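Local atomic coordinates of 4-alpha-glucanotransferase (PDB entry 6M6T), a protein that is an amylomaltase, a TIM-barrel enzyme that holds glycan ligands in two pockets. Residues F62-G67 with S225-T230; G215-Y220 with I280-S285; D291-D296 with L338-E343. All coordinates share one frame; numbering follows the deposited sequence.

How the contacts relate
All three contacts are buried, but they involve different parts of the fold. Contact 3 pairs two strands of the barrel, contact 2 ties the end of strand 212-217 to helix 277-289, and contact 1, the farthest of the three from the centre of the chain, joins a loop to a short helix. Contacts 2 and 3 share one sheet: strand 212-217 neighbours strand 292-295, and Gly-215 and Met-217 pair with Arg-294. Contact 1 touches contact 2 where Ala-64 packs on Arg-282. Chemistry follows place: helix capping in contact 1, an arginine gripping a carbonyl in contact 2, and strand pairing that ends in two acids at the ligand pocket in contact 3.

Contact 1: F62-G67 with S225-T230; sequences FSAVAG and SVEVWT
Phe-62 and Val-226 make the main bond between the 62-67 loop and the start of helix 226-230: Val-226 N donates to Phe-62 O at 3.0 Å, with an angle of 164° at the hydrogen. This N-H belongs to the first turn, where a helix has no carbonyl of its own to offer, and the loop supplies one.

Glu-227 makes the second link. Its CB points toward the loop, and the chain then turns about its CB-CG bond (chi2 86°), bringing the carboxylate alongside the backbone of Ser-63 and Ala-64. CD comes to 4.0 Å from Ala-64 N. Of the two oxygens, OE1 does most of the touching: it takes a weak hydrogen bond from Ala-64 N at 3.5 Å and lies beside Ser-63 CA, while OE2 faces Ser-63 OG at 3.7 Å. An acid suits this first turn, since its charge would probably be favoured by the helix dipole. Trp-278 of helix 277-289 packs against it.

Ser-63 OG is directed back over its own loop and accepts from Val-65 N at 3.2 Å, while its CB rests 3.8 Å from Val-226 CG1, so a small polar residue serves both sides. The ring of Phe-62 turns from the contact to pack on Met-147 and Lys-150 of helix 140-152. Ser-225, just ahead of the helix, receives Glu-227 N on its OG at 2.7 Å and, weakly, Val-228 N. The arrangement is that of an N-capped helix docked on an ST turn, joining the loop that follows strand 43-45 to the helix that follows strand 212-217.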
loop_
_atom_site.group_PDB
_atom_site.type_symbol
_atom_site.label_atom_id
_atom_site.label_comp_id
_atom_site.label_asym_id
_atom_site.label_seq_id
_atom_site.Cartn_x
_atom_site.Cartn_y
_atom_site.Cartn_z
ATOM N N PHE A 62 -11.558 4.292 0.204
ATOM C CA PHE A 62 -12.711 4.775 0.947
ATOM C C PHE A 62 -12.333 5.311 2.323
ATOM O O PHE A 62 -13.092 6.102 2.892
ATOM C CB PHE A 62 -13.754 3.656 1.100
ATOM C CG PHE A 62 -14.289 3.120 -0.206
ATOM C CD1 PHE A 62 -14.476 3.957 -1.297
ATOM C CD2 PHE A 62 -14.597 1.768 -0.342
ATOM C CE1 PHE A 62 -14.954 3.451 -2.508
ATOM C CE2 PHE A 62 -15.081 1.258 -1.550
ATOM C CZ PHE A 62 -15.248 2.105 -2.634
ATOM N N SER A 63 -11.199 4.892 2.887
ATOM C CA SER A 63 -10.766 5.417 4.180
ATOM C C SER A 63 -9.271 5.209 4.325
ATOM O O SER A 63 -8.707 4.251 3.791
ATOM C CB SER A 63 -11.486 4.759 5.365
ATOM O OG SER A 63 -10.840 5.035 6.610
ATOM N N ALA A 64 -8.639 6.115 5.069
ATOM C CA ALA A 64 -7.206 6.054 5.323
ATOM C C ALA A 64 -6.795 4.995 6.352
ATOM O O ALA A 64 -5.591 4.845 6.593
ATOM C CB ALA A 64 -6.715 7.427 5.788
ATOM N N VAL A 65 -7.743 4.309 7.001
ATOM C CA VAL A 65 -7.422 3.382 8.083
ATOM C C VAL A 65 -8.150 2.058 7.960
ATOM O O VAL A 65 -7.759 1.076 8.600
ATOM C CB VAL A 65 -7.743 3.975 9.469
ATOM C CG1 VAL A 65 -6.754 5.055 9.834
ATOM C CG2 VAL A 65 -9.176 4.472 9.520
ATOM N N ALA A 66 -9.240 2.026 7.197
ATOM C CA ALA A 66 -10.078 0.836 7.188
ATOM C C ALA A 66 -9.343 -0.308 6.512
ATOM O O ALA A 66 -8.501 -0.094 5.627
ATOM C CB ALA A 66 -11.406 1.092 6.478
ATOM N N GLY A 67 -9.661 -1.526 6.942
ATOM C CA GLY A 67 -9.030 -2.703 6.373
ATOM C C GLY A 67 -9.721 -3.161 5.106
ATOM O O GLY A 67 -10.949 -3.267 5.058
ATOM N N SER A 225 -14.788 9.095 -0.035
ATOM C CA SER A 225 -14.097 8.793 1.213
ATOM C C SER A 225 -14.900 9.264 2.417
ATOM O O SER A 225 -15.584 10.288 2.351
ATOM C CB SER A 225 -12.712 9.461 1.221
ATOM O OG SER A 225 -12.313 9.826 2.531
ATOM N N VAL A 226 -14.792 8.518 3.522
ATOM C CA VAL A 226 -15.396 8.935 4.778
ATOM C C VAL A 226 -14.739 10.198 5.311
ATOM O O VAL A 226 -15.319 10.888 6.157
ATOM C CB VAL A 226 -15.324 7.785 5.804
ATOM C CG1 VAL A 226 -13.897 7.528 6.248
ATOM C CG2 VAL A 226 -16.190 8.087 7.002
ATOM N N GLU A 227 -13.546 10.540 4.822
ATOM C CA GLU A 227 -12.868 11.742 5.304
ATOM C C GLU A 227 -13.370 12.992 4.584
ATOM O O GLU A 227 -13.588 14.035 5.214
ATOM C CB GLU A 227 -11.348 11.590 5.142
ATOM C CG GLU A 227 -10.658 10.901 6.325
ATOM C CD GLU A 227 -10.654 9.378 6.212
ATOM O OE1 GLU A 227 -10.741 8.856 5.074
ATOM O OE2 GLU A 227 -10.555 8.703 7.264
ATOM N N VAL A 228 -13.546 12.904 3.263
ATOM C CA VAL A 228 -14.196 13.962 2.496
ATOM C C VAL A 228 -15.609 14.198 2.993
ATOM O O VAL A 228 -16.141 15.310 2.883
ATOM C CB VAL A 228 -14.170 13.585 1.003
ATOM C CG1 VAL A 228 -14.992 14.562 0.179
ATOM C CG2 VAL A 228 -12.731 13.529 0.504
ATOM N N TRP A 229 -16.234 13.160 3.556
ATOM C CA TRP A 229 -17.577 13.256 4.108
ATOM C C TRP A 229 -17.596 13.921 5.491
ATOM O O TRP A 229 -18.238 14.962 5.681
ATOM C CB TRP A 229 -18.187 11.861 4.167
ATOM C CG TRP A 229 -19.647 11.865 4.347
ATOM C CD1 TRP A 229 -20.546 12.672 3.717
ATOM C CD2 TRP A 229 -20.401 11.024 5.224
ATOM N NE1 TRP A 229 -21.809 12.392 4.152
ATOM C CE2 TRP A 229 -21.752 11.382 5.077
ATOM C CE3 TRP A 229 -20.064 10.013 6.130
ATOM C CZ2 TRP A 229 -22.772 10.752 5.791
ATOM C CZ3 TRP A 229 -21.075 9.401 6.846
ATOM C CH2 TRP A 229 -22.413 9.770 6.670
ATOM N N THR A 230 -16.904 13.328 6.478
ATOM C CA THR A 230 -16.987 13.816 7.853
ATOM C C THR A 230 -16.069 14.998 8.139
ATOM O O THR A 230 -16.293 15.717 9.123
ATOM C CB THR A 230 -16.633 12.710 8.840
ATOM O OG1 THR A 230 -15.218 12.517 8.827
ATOM C CG2 THR A 230 -17.307 11.410 8.471
#

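Contact 2: G215-Y220 with I280-S285; sequences GDMPIY and IYRIQS
An arginine of a barrel helix grips the backbone just beyond a barrel strand here: Arg-282, on helix 277-289, reaches Pro-218, where strand 212-217 has run into a loop. NH2 donates to Pro-218 O at 2.9 Å, lying in the carbonyl plane, although the oxygen sits 24° out of the guanidinium plane and the bond is bent, 134° at the hydrogen. NH1 adds a weak bond to the same oxygen at 3.1 Å. Two N-H groups on one carbonyl, one of them only weakly bonded, probably limit how the guanidinium can turn. Arginine suits the place because its long chain, bent at chi3 (71°), can span from the helix to a buried carbonyl.

Pro-218 CG meets the edge of the guanidinium in its plane, 4.0 Å from NH2, and Met-217 SD covers one of its faces. Met-217 crosses the arginine obliquely and then bends at its sulfur, carrying CE to 3.7 Å from Ile-283 CD1. Unbranched and flexible, methionine can serve both the charged group and the apolar neighbour. Next along, Ile-219 points away from the helix and touches the bound 1,5-anhydro-D-glucitol, while its carbonyl accepts from Tyr-266 OH.

Strand 212-217, helix 277-289 and strand 292-295 form a beta-alpha-beta crossover with a long insertion. Met-217 and Ile-283 both pack on Leu-293 of the second strand, and Ile-283 also meets Ile-331 and Leu-335 of helix 324-335.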
loop_
_atom_site.group_PDB
_atom_site.type_symbol
_atom_site.label_atom_id
_atom_site.label_comp_id
_atom_site.label_asym_id
_atom_site.label_seq_id
_atom_site.Cartn_x
_atom_site.Cartn_y
_atom_site.Cartn_z
ATOM N N GLY A 215 4.827 -1.139 6.489
ATOM C CA GLY A 215 3.582 -0.707 5.890
ATOM C C GLY A 215 3.723 0.534 4.999
ATOM O O GLY A 215 4.671 1.315 5.093
ATOM N N ASP A 216 2.735 0.684 4.117
ATOM C CA ASP A 216 2.634 1.776 3.155
ATOM C C ASP A 216 1.517 2.716 3.596
ATOM O O ASP A 216 0.407 2.261 3.899
ATOM C CB ASP A 216 2.330 1.221 1.750
ATOM C CG ASP A 216 3.230 1.806 0.647
ATOM O OD1 ASP A 216 3.566 3.014 0.708
ATOM O OD2 ASP A 216 3.587 1.052 -0.299
ATOM N N MET A 217 1.800 4.015 3.619
ATOM C CA MET A 217 0.769 5.024 3.884
ATOM C C MET A 217 0.543 5.888 2.652
ATOM O O MET A 217 1.404 6.727 2.315
ATOM C CB MET A 217 1.149 5.897 5.075
ATOM C CG MET A 217 0.053 6.833 5.540
ATOM S SD MET A 217 0.550 7.680 7.065
ATOM C CE MET A 217 1.008 9.298 6.452
ATOM N N PRO A 218 -0.574 5.723 1.948
ATOM C CA PRO A 218 -0.849 6.588 0.795
ATOM C C PRO A 218 -0.978 8.033 1.235
ATOM O O PRO A 218 -1.686 8.337 2.201
ATOM C CB PRO A 218 -2.174 6.042 0.252
ATOM C CG PRO A 218 -2.774 5.263 1.396
ATOM C CD PRO A 218 -1.631 4.717 2.164
ATOM N N ILE A 219 -0.274 8.924 0.516
ATOM C CA ILE A 219 -0.316 10.359 0.815
ATOM C C ILE A 219 -1.746 10.874 0.773
ATOM O O ILE A 219 -2.180 11.611 1.666
ATOM C CB ILE A 219 0.576 11.156 -0.154
ATOM C CG1 ILE A 219 0.370 12.656 0.082
ATOM C CG2 ILE A 219 0.273 10.793 -1.607
ATOM C CD1 ILE A 219 1.337 13.591 -0.668
ATOM N N TYR A 220 -2.501 10.485 -0.248
ATOM C CA TYR A 220 -3.848 10.976 -0.467
ATOM C C TYR A 220 -4.864 9.851 -0.294
ATOM O O TYR A 220 -4.570 8.669 -0.484
ATOM C CB TYR A 220 -4.002 11.571 -1.872
ATOM C CG TYR A 220 -3.157 12.794 -2.196
ATOM C CD1 TYR A 220 -3.205 13.944 -1.405
ATOM C CD2 TYR A 220 -2.346 12.819 -3.334
ATOM C CE1 TYR A 220 -2.450 15.082 -1.721
ATOM C CE2 TYR A 220 -1.587 13.949 -3.656
ATOM C CZ TYR A 220 -1.643 15.077 -2.847
ATOM O OH TYR A 220 -0.872 16.175 -3.174
ATOM N N ILE A 280 -1.098 13.790 12.590
ATOM C CA ILE A 280 -0.559 13.117 13.767
ATOM C C ILE A 280 -1.324 11.833 14.014
ATOM O O ILE A 280 -0.739 10.803 14.352
ATOM C CB ILE A 280 -0.600 14.045 14.994
ATOM C CG1 ILE A 280 0.213 15.315 14.726
ATOM C CG2 ILE A 280 -0.120 13.307 16.242
ATOM C CD1 ILE A 280 1.678 15.076 14.654
ATOM N N TYR A 281 -2.633 11.861 13.793
ATOM C CA TYR A 281 -3.449 10.664 13.983
ATOM C C TYR A 281 -3.144 9.599 12.927
ATOM O O TYR A 281 -3.036 8.402 13.244
ATOM C CB TYR A 281 -4.920 11.087 13.986
ATOM C CG TYR A 281 -5.930 10.072 13.546
ATOM C CD1 TYR A 281 -6.417 9.117 14.426
ATOM C CD2 TYR A 281 -6.438 10.101 12.257
ATOM C CE1 TYR A 281 -7.366 8.193 14.020
ATOM C CE2 TYR A 281 -7.382 9.193 11.845
ATOM C CZ TYR A 281 -7.849 8.239 12.726
ATOM O OH TYR A 281 -8.798 7.332 12.295
ATOM N N ARG A 282 -2.973 10.014 11.674
ATOM C CA ARG A 282 -2.601 9.068 10.626
ATOM C C ARG A 282 -1.288 8.364 10.964
ATOM O O ARG A 282 -1.217 7.126 10.978
ATOM C CB ARG A 282 -2.491 9.787 9.281
ATOM C CG ARG A 282 -3.819 10.095 8.597
ATOM C CD ARG A 282 -3.649 10.220 7.086
ATOM N NE ARG A 282 -3.383 8.927 6.460
ATOM C CZ ARG A 282 -3.232 8.754 5.152
ATOM N NH1 ARG A 282 -3.320 9.796 4.335
ATOM N NH2 ARG A 282 -2.994 7.546 4.664
ATOM N N ILE A 283 -0.245 9.155 11.263
ATOM C CA ILE A 283 1.085 8.626 11.570
ATOM C C ILE A 283 1.047 7.751 12.814
ATOM O O ILE A 283 1.729 6.722 12.884
ATOM C CB ILE A 283 2.092 9.783 11.742
ATOM C CG1 ILE A 283 2.293 10.553 10.431
ATOM C CG2 ILE A 283 3.407 9.267 12.218
ATOM C CD1 ILE A 283 3.149 9.833 9.419
ATOM N N GLN A 284 0.260 8.149 13.819
ATOM C CA GLN A 284 0.183 7.376 15.055
ATOM C C GLN A 284 -0.428 6.003 14.797
ATOM O O GLN A 284 0.108 4.965 15.224
ATOM C CB GLN A 284 -0.622 8.157 16.100
ATOM C CG GLN A 284 -0.445 7.678 17.536
ATOM C CD GLN A 284 -0.977 8.656 18.578
ATOM O OE1 GLN A 284 -2.182 8.707 18.857
ATOM N NE2 GLN A 284 -0.074 9.425 19.172
ATOM N N SER A 285 -1.536 5.972 14.056
ATOM C CA SER A 285 -2.134 4.680 13.774
ATOM C C SER A 285 -1.306 3.887 12.769
ATOM O O SER A 285 -1.475 2.670 12.676
ATOM C CB SER A 285 -3.570 4.868 13.293
ATOM O OG SER A 285 -3.633 4.848 11.879
#

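Contact 3: D291-D296 with L338-E343; sequences DYLRID and LPIIAE. With ASO (1,5-anhydro-D-glucitol), chain I; AC1 (4,6-dideoxy-4-{[(1S,4R,5S,6S)-4,5,6-trihydroxy-3-(hydroxymethyl)cyclohex-2-en-1-yl]amino}-alpha-D-glucopyranose), chain J.
Strands 292-295 and 340-342 run parallel, 26° apart in direction, and are laced by four backbone bonds of 2.8 to 3.3 Å that zigzag between them: Leu-293 N to Pro-339 O, Ile-341 N to Leu-293 O, Ile-295 N to Ile-341 O and Glu-343 N to Ile-295 O. At the N-terminal end Pro-339 CB lies over one face of the Tyr-292 ring, 3.7 Å from its centroid and 15° off the normal, a CH-pi contact in which a C-H of the compact proline ring points at the flat aromatic face. The ring also meets Phe-43 edge-to-face.

Leu-293, Ile-295 and Ile-340 share one face of the sheet. Their branched aliphatic chains suit a layer between strands and helices: Ile-340 CD1 packs on Leu-293 CB, and Ile-340 CG2 approaches Ile-295 CG2. These are neighbouring strands of the TIM barrel, in which ligand sites gather at the C-terminal strand ends.

On the other face Arg-294 lays CB and CG along Ile-341 CG1, and its guanidinium then has Glu-343 CG over one face, 3.4 Å from NH1. NH2 forms its salt bridge with Asp-216 of the adjacent strand.

Past the last bridge, Asp-296 and Glu-343 run alongside each other with both carboxylates directed to the pocket. With CG anti to the backbone N (chi1 -172°), Asp-296 carries its carboxylate out past the strand end toward Glu-343 and the sugar. Its OD2 is covalently bonded to C1 of 1,5-anhydro-D-glucitol at 1.5 Å, while OD1 accepts a weak bond from O2 of that sugar. Glu-343 OE2 receives His-297 N and lies close to O4 of AC1.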
loop_
_atom_site.group_PDB
_atom_site.type_symbol
_atom_site.label_atom_id
_atom_site.label_comp_id
_atom_site.label_asym_id
_atom_site.label_seq_id
_atom_site.Cartn_x
_atom_site.Cartn_y
_atom_site.Cartn_z
ATOM N N ASP A 291 5.543 -1.913 11.863
ATOM C CA ASP A 291 6.813 -1.726 12.549
ATOM C C ASP A 291 7.648 -0.620 11.904
ATOM O O ASP A 291 8.401 0.080 12.595
ATOM C CB ASP A 291 7.612 -3.038 12.556
ATOM C CG ASP A 291 6.796 -4.250 13.056
ATOM O OD1 ASP A 291 6.429 -4.291 14.256
ATOM O OD2 ASP A 291 6.533 -5.176 12.250
ATOM N N TYR A 292 7.506 -0.438 10.593
ATOM C CA TYR A 292 8.171 0.627 9.865
ATOM C C TYR A 292 7.169 1.192 8.875
ATOM O O TYR A 292 6.624 0.443 8.065
ATOM C CB TYR A 292 9.423 0.111 9.129
ATOM C CG TYR A 292 10.685 0.179 9.945
ATOM C CD1 TYR A 292 10.961 -0.770 10.912
ATOM C CD2 TYR A 292 11.597 1.206 9.758
ATOM C CE1 TYR A 292 12.103 -0.703 11.669
ATOM C CE2 TYR A 292 12.760 1.283 10.516
ATOM C CZ TYR A 292 13.003 0.326 11.470
ATOM O OH TYR A 292 14.152 0.400 12.223
ATOM N N LEU A 293 6.946 2.499 8.914
ATOM C CA LEU A 293 5.989 3.141 8.028
ATOM C C LEU A 293 6.706 3.808 6.864
ATOM O O LEU A 293 7.696 4.517 7.051
ATOM C CB LEU A 293 5.158 4.180 8.781
ATOM C CG LEU A 293 3.945 4.750 8.042
ATOM C CD1 LEU A 293 2.761 3.757 8.076
ATOM C CD2 LEU A 293 3.565 6.115 8.616
ATOM N N ARG A 294 6.169 3.612 5.670
ATOM C CA ARG A 294 6.718 4.130 4.426
ATOM C C ARG A 294 5.725 5.145 3.884
ATOM O O ARG A 294 4.655 4.764 3.395
ATOM C CB ARG A 294 6.939 2.988 3.438
ATOM C CG ARG A 294 7.280 3.428 2.037
ATOM C CD ARG A 294 6.485 2.627 1.024
ATOM N NE ARG A 294 7.148 2.508 -0.274
ATOM C CZ ARG A 294 6.669 2.987 -1.420
ATOM N NH1 ARG A 294 7.370 2.811 -2.541
ATOM N NH2 ARG A 294 5.502 3.636 -1.448
ATOM N N ILE A 295 6.050 6.431 3.990
ATOM C CA ILE A 295 5.125 7.450 3.510
ATOM C C ILE A 295 5.325 7.619 2.006
ATOM O O ILE A 295 6.414 7.965 1.542
ATOM C CB ILE A 295 5.272 8.779 4.270
ATOM C CG1 ILE A 295 4.231 9.779 3.758
ATOM C CG2 ILE A 295 6.649 9.379 4.139
ATOM C CD1 ILE A 295 2.800 9.201 3.538
ATOM N N ASP A 296 4.278 7.320 1.238
ATOM C CA ASP A 296 4.365 7.402 -0.212
ATOM C C ASP A 296 4.468 8.856 -0.642
ATOM O O ASP A 296 3.989 9.757 0.049
ATOM C CB ASP A 296 3.142 6.758 -0.872
ATOM C CG ASP A 296 3.296 6.647 -2.378
ATOM O OD1 ASP A 296 4.451 6.586 -2.824
ATOM O OD2 ASP A 296 2.295 6.634 -3.135
ATOM N N LEU A 338 10.475 8.471 14.885
ATOM C CA LEU A 338 9.674 7.294 14.538
ATOM C C LEU A 338 10.249 6.539 13.349
ATOM O O LEU A 338 10.851 7.144 12.455
ATOM C CB LEU A 338 8.217 7.664 14.214
ATOM C CG LEU A 338 7.448 8.508 15.220
ATOM C CD1 LEU A 338 6.198 9.089 14.554
ATOM C CD2 LEU A 338 7.117 7.700 16.477
ATOM N N PRO A 339 10.034 5.207 13.288
ATOM C CA PRO A 339 10.562 4.428 12.159
ATOM C C PRO A 339 9.880 4.713 10.831
ATOM O O PRO A 339 9.128 3.862 10.339
ATOM C CB PRO A 339 10.294 2.984 12.583
ATOM C CG PRO A 339 9.083 3.072 13.441
ATOM C CD PRO A 339 9.196 4.377 14.180
ATOM N N ILE A 340 10.132 5.881 10.233
ATOM C CA ILE A 340 9.580 6.211 8.922
ATOM C C ILE A 340 10.660 6.040 7.868
ATOM O O ILE A 340 11.827 6.407 8.088
ATOM C CB ILE A 340 9.022 7.646 8.871
ATOM C CG1 ILE A 340 8.260 8.001 10.148
ATOM C CG2 ILE A 340 8.144 7.827 7.635
ATOM C CD1 ILE A 340 7.246 6.997 10.570
ATOM N N ILE A 341 10.282 5.511 6.707
ATOM C CA ILE A 341 11.107 5.630 5.515
ATOM C C ILE A 341 10.338 6.462 4.510
ATOM O O ILE A 341 9.106 6.364 4.416
ATOM C CB ILE A 341 11.522 4.268 4.933
ATOM C CG1 ILE A 341 10.331 3.560 4.306
ATOM C CG2 ILE A 341 12.178 3.407 6.006
ATOM C CD1 ILE A 341 10.669 2.191 3.754
ATOM N N ALA A 342 11.063 7.317 3.794
ATOM C CA ALA A 342 10.479 8.314 2.911
ATOM C C ALA A 342 10.671 7.908 1.459
ATOM O O ALA A 342 11.793 7.623 1.028
ATOM C CB ALA A 342 11.113 9.677 3.160
ATOM N N GLU A 343 9.581 7.897 0.709
ATOM C CA GLU A 343 9.608 7.561 -0.713
ATOM C C GLU A 343 9.810 8.858 -1.491
ATOM O O GLU A 343 8.858 9.591 -1.753
ATOM C CB GLU A 343 8.313 6.852 -1.107
ATOM C CG GLU A 343 8.384 6.056 -2.404
ATOM C CD GLU A 343 7.904 6.860 -3.615
ATOM O OE1 GLU A 343 8.733 7.168 -4.489
ATOM O OE2 GLU A 343 6.696 7.185 -3.716
HETATM C C1 ASO I . 1.984 6.766 -4.561
HETATM C C2 ASO I . 2.051 5.440 -5.347
HETATM C C3 ASO I . 1.480 5.640 -6.761
HETATM C C4 ASO I . 0.029 6.135 -6.625
HETATM C C5 ASO I . -0.002 7.401 -5.813
HETATM C C6 ASO I . -1.457 7.730 -5.481
HETATM O O2 ASO I . 3.393 4.944 -5.407
HETATM O O3 ASO I . 1.537 4.377 -7.509
HETATM O O4 ASO I . -0.588 6.358 -7.916
HETATM O O5 ASO I . 0.607 7.195 -4.535
HETATM O O6 ASO I . -1.534 8.306 -4.165
HETATM C C1 AC1 J . 10.264 9.103 -13.090
HETATM O O2 AC1 J . 8.916 10.745 -14.265
HETATM C C2 AC1 J . 8.850 9.570 -13.437
HETATM C C4A AC1 J . 5.369 8.354 -7.157
HETATM C C3 AC1 J . 8.143 9.955 -12.171
HETATM O O3 AC1 J . 6.839 10.383 -12.545
HETATM C C4 AC1 J . 8.061 8.751 -11.231
HETATM N N4A AC1 J . 7.488 9.115 -9.933
HETATM C C5 AC1 J . 9.441 8.197 -10.946
HETATM O O5 AC1 J . 10.176 7.931 -12.183
HETATM C C6 AC1 J . 9.271 6.930 -10.082
HETATM C C1B AC1 J . 6.020 9.138 -9.872
HETATM C C2B AC1 J . 5.673 10.100 -8.780
HETATM O O2B AC1 J . 6.379 11.310 -9.054
HETATM C C3B AC1 J . 6.184 9.547 -7.474
HETATM O O3B AC1 J . 5.961 10.474 -6.422
HETATM O O4 AC1 J . 5.892 7.742 -5.960
HETATM C C5B AC1 J . 5.328 7.465 -8.243
HETATM C C7B AC1 J . 5.580 7.858 -9.559
HETATM C C6B AC1 J . 4.915 6.034 -7.968
HETATM O O6B AC1 J . 5.337 5.738 -6.635
#